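PDZ domain protein (Parabacteroides distasonis, PDB 4L8N) is of unknown function but binds magnesium and combines PDZ domains, a class that usually recognises peptides, with a domain of the DUF4136 family. Local coordinates at residues T190-D195 and Y272-Y277; A236-L241 and N265-D270; L242-R247 and V280-M285. One frame throughout, in Å; residues are numbered along the deposited sequence.

Interaction 1: residues T190-D195 and Y272-Y277; sequences TFYFFD and YRLDEY
Next to Tyr272 and Leu274, which meet the strand at Phe194, Asp275 OD1 takes two donors: Arg273 NE gives it a hydrogen bond of 3.1 Å on the syn side, and Glu276 N adds a weak one. Arg273 NH2 takes the other oxygen, Asp275 OD2, at 2.9 Å, so the guanidinium grips the carboxylate side-on in a salt bridge, with both carboxylate oxygens close to the guanidinium plane. That brace spans the first residues of the helix, with Arg273 at the N-cap.

No hydrogen bond crosses to residues 190-195. What crosses is packing. Phe194 carries CG anti to its backbone nitrogen (chi1 -171°), which carries the ring to the backbone of Tyr272. The carbonyl oxygen Tyr272 O stands 3.7 Å above the ring plane of Phe194, over its centre, and Tyr272 N approaches Phe194 CZ to 3.3 Å.

In the fold, this is the N-terminal end of helix 274-285 set against strand 186-196. Both lie in the DUF4136 region, and the strand belongs to a large mixed sheet shared with other parts of the chain. Leu274 makes the apolar part of the join. Leu274 CD1 fits between two residues spaced two apart on the strand, 3.8 Å from Tyr192 CB and 4.0 Å from Phe194 CB, and it meets the Tyr192 ring obliquely. The phenol end of Tyr192 leads away from the leucine to a hydrogen bond with Glu161. Tyr272 sends its own ring the other way, edge-to-face with Phe228 of the second subunit.

Interaction 2: residues A236-L241 and N265-D270; sequences AEAEYL and NELLED
Glu239 N and Tyr240 N both turn to Leu268 O, the signature of a classic beta bulge at the open end of the hairpin formed by strands 240-250 and 258-268. The two bonds are unequal: Tyr240 N makes a nearly straight one of 3.2 Å (168°), while that from Glu239 N is weak and bent (122°). Leu268 N returns a bond of 3.0 Å to Tyr240 O, which completes the antiparallel hydrogen-bonded pair Tyr240-Leu268. Leu241 and Leu267 form the neighbouring non-hydrogen-bonded pair.

The acidic side chains sit at the bulge and just past the end of strand 258-268. Glu239 and Asp270 are magnesium-binding residues, and the side chain of Glu239 lies about 3 Å from a bound magnesium ion. The Glu239 side chain is extended beyond CG and runs past the backbone of Glu269, with Glu239 OE2 only 3.0 Å from Glu269 O. Both atoms are acceptors, so no hydrogen bond joins them, and a nearby cation would probably ease their repulsion. Replacing this glutamate by an alanine is likely to deprive the magnesium ion of a carboxylate ligand and open a gap alongside Glu269 O.

Apolar side chains meet on both faces of the hairpin. On one, the CB atoms of Tyr240 and Leu268 touch, the Tyr240 ring meets that of Phe194 nearly parallel, and Leu268 also packs on Phe228 of the second subunit. Separately, Asp270 O approaches Tyr240 CD2 obliquely, to 3.4 Å. Ala238 CB, from the loop before the strand, reaches Leu267 CB at 3.8 Å. On the other face Leu241 and Leu267 run side by side, pointing the same way, until their CD2 methyls meet at 3.5 Å.

Interaction 3: residues L242-R247 and V280-M285; sequences LQFGIR and VHVPLM
Phe244 is the first residue along residues 242-247 of strand 240-250 to touch helix segment 280-285, and it does so with the rim of its ring. With CG anti to the backbone nitrogen, the phenyl group extends off the strand towards Val282 and Met285. Val282 CG2 lies near the ring plane, 3.6 Å from Phe244 CZ. Met285, present as selenomethionine, comes in at the edge as well: its SE is 3.6 Å from Phe244 CD2 and 4.7 Å from the ring centroid, 73° off the ring normal. This is a Met-aromatic contact of the edge kind, in which the heavy atom meets C-H groups and not the pi face.

Here helix 274-285 lies across one face of the mixed sheet; the helix and this strand lie in the DUF4136 region, while the sheet is shared with other parts of the chain. The short helix and strand axes pass 10.2 Å apart at a crossing angle of -45°, a spacing bridged by apolar side chains.

Gly245, next in line, brings only its backbone near: its CA is 4.3 Å from Met285 CE. At Ile246 the chain again faces the helix. Ile246 CD1 packs 3.8 Å from Met285 CE and 4.1 Å from Val282 CG2. Met285 can serve both strand residues because its chain bends at chi3 (68°), which carries CE round to the isoleucine while SE stays at the Phe244 ring. Met285 also packs on Phe131 of strand 123-135, while Phe244 also touches Tyr277 and Ala278, earlier on the helix.

Interactions 1 and 3 use the two ends of helix 274-285, packed against neighbouring strands of one sheet, but differ in depth: every touching residue of interaction 3 is buried and apolar, whereas interaction 1 lies at the surface, mixing ring, backbone and aliphatic contacts, while its salt bridge stays within 272-277 and does not cross. Interaction 2 is the one joined by backbone hydrogen bonds across its segments. It is partly buried and holds the magnesium-binding acids at the end of the hairpin, whose strand 240-250 continues into interaction 3. Tyr277 OH, probably hydrogen-bonded to Glu266 OE1, ties the helix to the hairpin. All three also touch the second subunit.

Interaction 1: residues T190-D195 and Y272-Y277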
loop_
_atom_site.group_PDB
_atom_site.type_symbol
_atom_site.label_atom_id
_atom_site.label_comp_id
_atom_site.label_asym_id
_atom_site.label_seq_id
_atom_site.Cartn_x
_atom_site.Cartn_y
_atom_site.Cartn_z
ATOM N N THR A 190 12.193 -9.947 -11.881
ATOM C CA THR A 190 11.441 -8.695 -11.853
ATOM C C THR A 190 10.054 -8.915 -12.362
ATOM O O THR A 190 9.806 -9.743 -13.245
ATOM C CB THR A 190 12.118 -7.536 -12.583
ATOM O OG1 THR A 190 12.486 -7.916 -13.907
ATOM C CG2 THR A 190 13.301 -7.022 -11.834
ATOM N N PHE A 191 9.147 -8.192 -11.748
ATOM C CA PHE A 191 7.761 -8.145 -12.130
ATOM C C PHE A 191 7.379 -6.660 -12.301
ATOM O O PHE A 191 7.946 -5.773 -11.660
ATOM C CB PHE A 191 6.869 -8.911 -11.140
ATOM C CG PHE A 191 6.990 -8.514 -9.689
ATOM C CD1 PHE A 191 8.099 -8.893 -8.935
ATOM C CD2 PHE A 191 5.972 -7.813 -9.059
ATOM C CE1 PHE A 191 8.184 -8.567 -7.579
ATOM C CE2 PHE A 191 6.051 -7.507 -7.707
ATOM C CZ PHE A 191 7.153 -7.889 -6.973
ATOM N N TYR A 192 6.475 -6.401 -13.233
ATOM C CA TYR A 192 6.032 -5.049 -13.581
ATOM C C TYR A 192 4.646 -5.100 -14.193
ATOM O O TYR A 192 4.241 -6.122 -14.746
ATOM C CB TYR A 192 7.027 -4.368 -14.554
ATOM C CG TYR A 192 7.445 -5.262 -15.701
ATOM C CD1 TYR A 192 6.663 -5.370 -16.847
ATOM C CD2 TYR A 192 8.589 -6.052 -15.613
ATOM C CE1 TYR A 192 7.006 -6.243 -17.878
ATOM C CE2 TYR A 192 8.966 -6.897 -16.657
ATOM C CZ TYR A 192 8.168 -6.992 -17.788
ATOM O OH TYR A 192 8.509 -7.836 -18.814
ATOM N N PHE A 193 3.939 -3.988 -14.100
ATOM C CA PHE A 193 2.602 -3.800 -14.635
ATOM C C PHE A 193 2.360 -2.321 -14.867
ATOM O O PHE A 193 2.758 -1.490 -14.048
ATOM C CB PHE A 193 1.544 -4.380 -13.662
ATOM C CG PHE A 193 0.098 -4.197 -14.068
ATOM C CD1 PHE A 193 -0.550 -5.152 -14.857
ATOM C CD2 PHE A 193 -0.631 -3.085 -13.643
ATOM C CE1 PHE A 193 -1.901 -4.992 -15.224
ATOM C CE2 PHE A 193 -1.980 -2.919 -14.028
ATOM C CZ PHE A 193 -2.606 -3.883 -14.797
ATOM N N PHE A 194 1.684 -2.008 -15.978
ATOM C CA PHE A 194 1.234 -0.668 -16.326
ATOM C C PHE A 194 -0.047 -0.754 -17.147
ATOM O O PHE A 194 -0.055 -1.310 -18.254
ATOM C CB PHE A 194 2.295 0.183 -17.044
ATOM C CG PHE A 194 1.848 1.623 -17.178
ATOM C CD1 PHE A 194 1.972 2.508 -16.114
ATOM C CD2 PHE A 194 1.245 2.078 -18.349
ATOM C CE1 PHE A 194 1.517 3.825 -16.222
ATOM C CE2 PHE A 194 0.804 3.396 -18.457
ATOM C CZ PHE A 194 0.951 4.261 -17.396
ATOM N N ASP A 195 -1.129 -0.197 -16.584
ATOM C CA ASP A 195 -2.442 -0.142 -17.209
ATOM C C ASP A 195 -3.313 0.918 -16.530
ATOM O O ASP A 195 -2.908 1.507 -15.515
ATOM C CB ASP A 195 -3.125 -1.522 -17.167
ATOM C CG ASP A 195 -4.276 -1.679 -18.146
ATOM O OD1 ASP A 195 -4.092 -1.339 -19.346
ATOM O OD2 ASP A 195 -5.367 -2.122 -17.713
ATOM N N TYR A 272 3.160 6.528 -18.479
ATOM C CA TYR A 272 4.565 6.521 -18.074
ATOM C C TYR A 272 5.288 5.217 -18.479
ATOM O O TYR A 272 4.699 4.129 -18.449
ATOM C CB TYR A 272 4.662 6.745 -16.573
ATOM C CG TYR A 272 5.998 7.291 -16.147
ATOM C CD1 TYR A 272 6.259 8.657 -16.188
ATOM C CD2 TYR A 272 7.015 6.443 -15.721
ATOM C CE1 TYR A 272 7.500 9.165 -15.826
ATOM C CE2 TYR A 272 8.264 6.938 -15.364
ATOM C CZ TYR A 272 8.501 8.302 -15.417
ATOM O OH TYR A 272 9.727 8.806 -15.068
ATOM N N ARG A 273 6.566 5.355 -18.882
ATOM C CA ARG A 273 7.449 4.270 -19.340
ATOM C C ARG A 273 8.081 3.511 -18.157
ATOM O O ARG A 273 8.685 4.130 -17.276
ATOM C CB ARG A 273 8.554 4.835 -20.249
ATOM C CG ARG A 273 8.068 5.397 -21.585
ATOM C CD ARG A 273 9.220 5.765 -22.504
ATOM N NE ARG A 273 9.966 4.583 -22.940
ATOM C CZ ARG A 273 9.705 3.888 -24.043
ATOM N NH1 ARG A 273 8.741 4.278 -24.871
ATOM N NH2 ARG A 273 10.415 2.808 -24.337
ATOM N N LEU A 274 7.947 2.168 -18.145
ATOM C CA LEU A 274 8.488 1.324 -17.070
ATOM C C LEU A 274 10.029 1.311 -17.076
ATOM O O LEU A 274 10.633 1.192 -16.002
ATOM C CB LEU A 274 7.929 -0.112 -17.119
ATOM C CG LEU A 274 6.551 -0.325 -16.448
ATOM C CD1 LEU A 274 5.922 -1.610 -16.897
ATOM C CD2 LEU A 274 6.654 -0.326 -14.926
ATOM N N ASP A 275 10.660 1.480 -18.264
ATOM C CA ASP A 275 12.124 1.521 -18.368
ATOM C C ASP A 275 12.655 2.773 -17.667
ATOM O O ASP A 275 13.596 2.664 -16.868
ATOM C CB ASP A 275 12.634 1.415 -19.830
ATOM C CG ASP A 275 11.980 2.302 -20.886
ATOM O OD1 ASP A 275 11.599 3.446 -20.556
ATOM O OD2 ASP A 275 11.953 1.892 -22.068
ATOM N N GLU A 276 11.999 3.934 -17.901
ATOM C CA GLU A 276 12.343 5.210 -17.278
ATOM C C GLU A 276 12.134 5.115 -15.775
ATOM O O GLU A 276 13.015 5.521 -15.016
ATOM C CB GLU A 276 11.536 6.368 -17.887
ATOM C CG GLU A 276 12.085 6.811 -19.238
ATOM C CD GLU A 276 11.304 7.855 -20.017
ATOM O OE1 GLU A 276 10.646 8.720 -19.391
ATOM O OE2 GLU A 276 11.400 7.840 -21.266
ATOM N N TYR A 277 11.019 4.497 -15.355
ATOM C CA TYR A 277 10.679 4.274 -13.953
ATOM C C TYR A 277 11.789 3.448 -13.261
ATOM O O TYR A 277 12.264 3.871 -12.207
ATOM C CB TYR A 277 9.285 3.590 -13.800
ATOM C CG TYR A 277 8.859 3.558 -12.347
ATOM C CD1 TYR A 277 8.192 4.635 -11.775
ATOM C CD2 TYR A 277 9.235 2.507 -11.511
ATOM C CE1 TYR A 277 7.894 4.661 -10.415
ATOM C CE2 TYR A 277 8.947 2.527 -10.146
ATOM C CZ TYR A 277 8.299 3.621 -9.601
ATOM O OH TYR A 277 8.050 3.684 -8.255
#

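Interaction 2: residues A236-L241 and N265-D270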
loop_
_atom_site.group_PDB
_atom_site.type_symbol
_atom_site.label_atom_id
_atom_site.label_comp_id
_atom_site.label_asym_id
_atom_site.label_seq_id
_atom_site.Cartn_x
_atom_site.Cartn_y
_atom_site.Cartn_z
ATOM N N ALA A 236 -9.267 6.874 -6.833
ATOM C CA ALA A 236 -10.088 7.235 -7.992
ATOM C C ALA A 236 -9.453 8.368 -8.838
ATOM O O ALA A 236 -9.713 8.450 -10.037
ATOM C CB ALA A 236 -11.475 7.651 -7.525
ATOM N N GLU A 237 -8.620 9.219 -8.213
ATOM C CA GLU A 237 -7.919 10.345 -8.851
ATOM C C GLU A 237 -6.880 9.891 -9.908
ATOM O O GLU A 237 -6.528 10.682 -10.794
ATOM C CB GLU A 237 -7.214 11.219 -7.788
ATOM C CG GLU A 237 -8.121 11.748 -6.684
ATOM C CD GLU A 237 -9.182 12.745 -7.116
ATOM O OE1 GLU A 237 -8.820 13.793 -7.698
ATOM O OE2 GLU A 237 -10.379 12.484 -6.854
ATOM N N ALA A 238 -6.393 8.630 -9.803
ATOM C CA ALA A 238 -5.388 8.048 -10.694
ATOM C C ALA A 238 -6.004 7.393 -11.936
ATOM O O ALA A 238 -6.829 6.494 -11.800
ATOM C CB ALA A 238 -4.563 7.019 -9.936
ATOM N N GLU A 239 -5.563 7.810 -13.143
ATOM C CA GLU A 239 -6.026 7.210 -14.407
ATOM C C GLU A 239 -5.344 5.888 -14.621
ATOM O O GLU A 239 -5.975 4.945 -15.077
ATOM C CB GLU A 239 -5.756 8.102 -15.649
ATOM C CG GLU A 239 -5.770 9.612 -15.446
ATOM C CD GLU A 239 -5.719 10.466 -16.705
ATOM O OE1 GLU A 239 -5.803 9.908 -17.824
ATOM O OE2 GLU A 239 -5.584 11.704 -16.565
ATOM N N TYR A 240 -4.025 5.848 -14.328
ATOM C CA TYR A 240 -3.124 4.714 -14.534
ATOM C C TYR A 240 -2.534 4.138 -13.232
ATOM O O TYR A 240 -2.371 4.835 -12.223
ATOM C CB TYR A 240 -1.958 5.143 -15.442
ATOM C CG TYR A 240 -2.365 5.585 -16.827
ATOM C CD1 TYR A 240 -2.524 4.661 -17.857
ATOM C CD2 TYR A 240 -2.568 6.933 -17.120
ATOM C CE1 TYR A 240 -2.889 5.067 -19.144
ATOM C CE2 TYR A 240 -2.909 7.352 -18.405
ATOM C CZ TYR A 240 -3.062 6.416 -19.417
ATOM O OH TYR A 240 -3.381 6.828 -20.689
ATOM N N LEU A 241 -2.170 2.856 -13.300
ATOM C CA LEU A 241 -1.532 2.128 -12.200
ATOM C C LEU A 241 -0.202 1.568 -12.667
ATOM O O LEU A 241 -0.100 1.026 -13.783
ATOM C CB LEU A 241 -2.430 0.996 -11.644
ATOM C CG LEU A 241 -3.835 1.395 -11.199
ATOM C CD1 LEU A 241 -4.732 0.175 -11.052
ATOM C CD2 LEU A 241 -3.820 2.273 -9.950
ATOM N N ASN A 265 4.465 0.549 -5.919
ATOM C CA ASN A 265 3.104 0.715 -6.415
ATOM C C ASN A 265 2.808 2.199 -6.479
ATOM O O ASN A 265 2.713 2.884 -5.452
ATOM C CB ASN A 265 2.094 -0.053 -5.582
ATOM C CG ASN A 265 2.230 -1.544 -5.773
ATOM O OD1 ASN A 265 1.849 -2.098 -6.819
ATOM N ND2 ASN A 265 2.783 -2.218 -4.760
ATOM N N GLU A 266 2.738 2.700 -7.714
ATOM C CA GLU A 266 2.595 4.117 -8.024
ATOM C C GLU A 266 1.216 4.470 -8.604
ATOM O O GLU A 266 0.727 3.765 -9.486
ATOM C CB GLU A 266 3.707 4.479 -9.028
ATOM C CG GLU A 266 4.308 5.848 -8.830
ATOM C CD GLU A 266 5.146 6.032 -7.585
ATOM O OE1 GLU A 266 6.274 5.491 -7.546
ATOM O OE2 GLU A 266 4.706 6.782 -6.680
ATOM N N LEU A 267 0.586 5.548 -8.090
ATOM C CA LEU A 267 -0.713 6.046 -8.610
ATOM C C LEU A 267 -0.429 7.161 -9.613
ATOM O O LEU A 267 0.066 8.231 -9.239
ATOM C CB LEU A 267 -1.675 6.531 -7.506
ATOM C CG LEU A 267 -2.270 5.483 -6.565
ATOM C CD1 LEU A 267 -3.309 6.117 -5.670
ATOM C CD2 LEU A 267 -2.914 4.345 -7.318
ATOM N N LEU A 268 -0.709 6.890 -10.888
ATOM C CA LEU A 268 -0.361 7.797 -11.966
ATOM C C LEU A 268 -1.483 8.647 -12.541
ATOM O O LEU A 268 -2.622 8.201 -12.733
ATOM C CB LEU A 268 0.285 7.012 -13.097
ATOM C CG LEU A 268 1.794 7.019 -13.062
ATOM C CD1 LEU A 268 2.332 6.079 -12.011
ATOM C CD2 LEU A 268 2.332 6.603 -14.362
ATOM N N GLU A 269 -1.077 9.884 -12.884
ATOM C CA GLU A 269 -1.855 10.961 -13.505
ATOM C C GLU A 269 -1.817 10.811 -15.031
ATOM O O GLU A 269 -2.859 10.962 -15.671
ATOM C CB GLU A 269 -1.323 12.355 -13.085
ATOM C CG GLU A 269 -1.112 12.537 -11.588
ATOM C CD GLU A 269 -0.714 13.939 -11.173
ATOM O OE1 GLU A 269 0.496 14.260 -11.217
ATOM O OE2 GLU A 269 -1.617 14.719 -10.793
ATOM N N ASP A 270 -0.626 10.511 -15.614
ATOM C CA ASP A 270 -0.465 10.328 -17.064
ATOM C C ASP A 270 0.174 8.989 -17.390
ATOM O O ASP A 270 0.505 8.230 -16.481
ATOM C CB ASP A 270 0.400 11.457 -17.673
ATOM C CG ASP A 270 -0.170 12.851 -17.537
ATOM O OD1 ASP A 270 -1.227 13.130 -18.171
ATOM O OD2 ASP A 270 0.449 13.676 -16.821
#

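Interaction 3: residues L242-R247 and V280-M285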
loop_
_atom_site.group_PDB
_atom_site.type_symbol
_atom_site.label_atom_id
_atom_site.label_comp_id
_atom_site.label_asym_id
_atom_site.label_seq_id
_atom_site.Cartn_x
_atom_site.Cartn_y
_atom_site.Cartn_z
ATOM N N LEU A 242 0.816 1.736 -11.822
ATOM C CA LEU A 242 2.159 1.252 -12.105
ATOM C C LEU A 242 2.645 0.351 -10.977
ATOM O O LEU A 242 2.616 0.724 -9.789
ATOM C CB LEU A 242 3.165 2.409 -12.343
ATOM C CG LEU A 242 4.526 2.027 -12.978
ATOM C CD1 LEU A 242 5.026 3.129 -13.921
ATOM C CD2 LEU A 242 5.600 1.735 -11.907
ATOM N N GLN A 243 3.152 -0.813 -11.382
ATOM C CA GLN A 243 3.778 -1.747 -10.473
ATOM C C GLN A 243 5.179 -2.074 -10.987
ATOM O O GLN A 243 5.380 -2.268 -12.189
ATOM C CB GLN A 243 2.940 -3.026 -10.293
ATOM C CG GLN A 243 3.535 -3.964 -9.235
ATOM C CD GLN A 243 2.888 -5.318 -9.189
ATOM O OE1 GLN A 243 2.114 -5.618 -8.280
ATOM N NE2 GLN A 243 3.231 -6.182 -10.138
ATOM N N PHE A 244 6.143 -2.113 -10.075
ATOM C CA PHE A 244 7.516 -2.473 -10.400
ATOM C C PHE A 244 8.133 -3.136 -9.171
ATOM O O PHE A 244 8.098 -2.583 -8.071
ATOM C CB PHE A 244 8.349 -1.270 -10.913
ATOM C CG PHE A 244 9.789 -1.622 -11.192
ATOM C CD1 PHE A 244 10.125 -2.495 -12.222
ATOM C CD2 PHE A 244 10.811 -1.105 -10.411
ATOM C CE1 PHE A 244 11.455 -2.867 -12.440
ATOM C CE2 PHE A 244 12.146 -1.465 -10.644
ATOM C CZ PHE A 244 12.454 -2.358 -11.648
ATOM N N GLY A 245 8.633 -4.344 -9.362
ATOM C CA GLY A 245 9.233 -5.115 -8.283
ATOM C C GLY A 245 10.519 -5.833 -8.624
ATOM O O GLY A 245 10.766 -6.182 -9.785
ATOM N N ILE A 246 11.359 -6.028 -7.588
ATOM C CA ILE A 246 12.613 -6.784 -7.639
ATOM C C ILE A 246 12.457 -7.932 -6.620
ATOM O O ILE A 246 12.060 -7.695 -5.470
ATOM C CB ILE A 246 13.893 -5.912 -7.396
ATOM C CG1 ILE A 246 13.971 -4.698 -8.352
ATOM C CG2 ILE A 246 15.182 -6.747 -7.467
ATOM C CD1 ILE A 246 15.012 -3.587 -7.935
ATOM N N ARG A 247 12.750 -9.168 -7.071
ATOM C CA ARG A 247 12.687 -10.377 -6.255
ATOM C C ARG A 247 14.073 -10.997 -6.209
ATOM O O ARG A 247 14.652 -11.257 -7.268
ATOM C CB ARG A 247 11.648 -11.362 -6.830
ATOM C CG ARG A 247 10.988 -12.269 -5.792
ATOM C CD ARG A 247 9.895 -13.145 -6.400
ATOM N NE ARG A 247 8.547 -12.745 -5.980
ATOM C CZ ARG A 247 7.613 -12.265 -6.797
ATOM N NH1 ARG A 247 7.857 -12.142 -8.097
ATOM N NH2 ARG A 247 6.424 -11.912 -6.322
ATOM N N VAL A 280 15.229 5.264 -12.651
ATOM C CA VAL A 280 15.171 6.201 -11.526
ATOM C C VAL A 280 15.107 5.467 -10.183
ATOM O O VAL A 280 15.855 5.808 -9.276
ATOM C CB VAL A 280 13.980 7.199 -11.684
ATOM C CG1 VAL A 280 13.821 8.126 -10.480
ATOM C CG2 VAL A 280 14.115 8.020 -12.954
ATOM N N HIS A 281 14.217 4.478 -10.052
ATOM C CA HIS A 281 13.890 3.812 -8.784
ATOM C C HIS A 281 14.694 2.575 -8.434
ATOM O O HIS A 281 14.880 2.365 -7.235
ATOM C CB HIS A 281 12.403 3.525 -8.729
ATOM C CG HIS A 281 11.611 4.794 -8.795
ATOM N ND1 HIS A 281 11.247 5.355 -10.010
ATOM C CD2 HIS A 281 11.195 5.612 -7.793
ATOM C CE1 HIS A 281 10.579 6.466 -9.711
ATOM N NE2 HIS A 281 10.509 6.658 -8.392
ATOM N N VAL A 282 15.234 1.797 -9.409
ATOM C CA VAL A 282 16.108 0.655 -9.061
ATOM C C VAL A 282 17.201 1.125 -8.031
ATOM O O VAL A 282 17.339 0.462 -6.987
ATOM C CB VAL A 282 16.759 -0.052 -10.298
ATOM C CG1 VAL A 282 18.029 -0.824 -9.921
ATOM C CG2 VAL A 282 15.761 -0.965 -10.999
ATOM N N PRO A 283 17.944 2.253 -8.271
ATOM C CA PRO A 283 18.966 2.678 -7.282
ATOM C C PRO A 283 18.385 3.075 -5.910
ATOM O O PRO A 283 19.035 2.850 -4.894
ATOM C CB PRO A 283 19.655 3.877 -7.959
ATOM C CG PRO A 283 19.281 3.805 -9.395
ATOM C CD PRO A 283 17.942 3.158 -9.446
ATOM N N LEU A 284 17.181 3.653 -5.869
ATOM C CA LEU A 284 16.539 4.018 -4.594
ATOM C C LEU A 284 16.041 2.755 -3.855
ATOM O O LEU A 284 16.274 2.615 -2.654
ATOM C CB LEU A 284 15.376 5.009 -4.803
ATOM C CG LEU A 284 15.691 6.364 -5.414
ATOM C CD1 LEU A 284 14.407 7.054 -5.828
ATOM C CD2 LEU A 284 16.521 7.254 -4.457
HETATM N N MSE A 285 15.385 1.829 -4.589
HETATM C CA MSE A 285 14.883 0.538 -4.090
HETATM C C MSE A 285 15.988 -0.356 -3.532
HETATM O O MSE A 285 15.796 -0.976 -2.488
HETATM C CB MSE A 285 14.170 -0.211 -5.220
HETATM C CG MSE A 285 12.818 0.367 -5.552
HETATM SE SE MSE A 285 12.061 -0.340 -7.173
HETATM C CE MSE A 285 11.762 -2.072 -6.557
#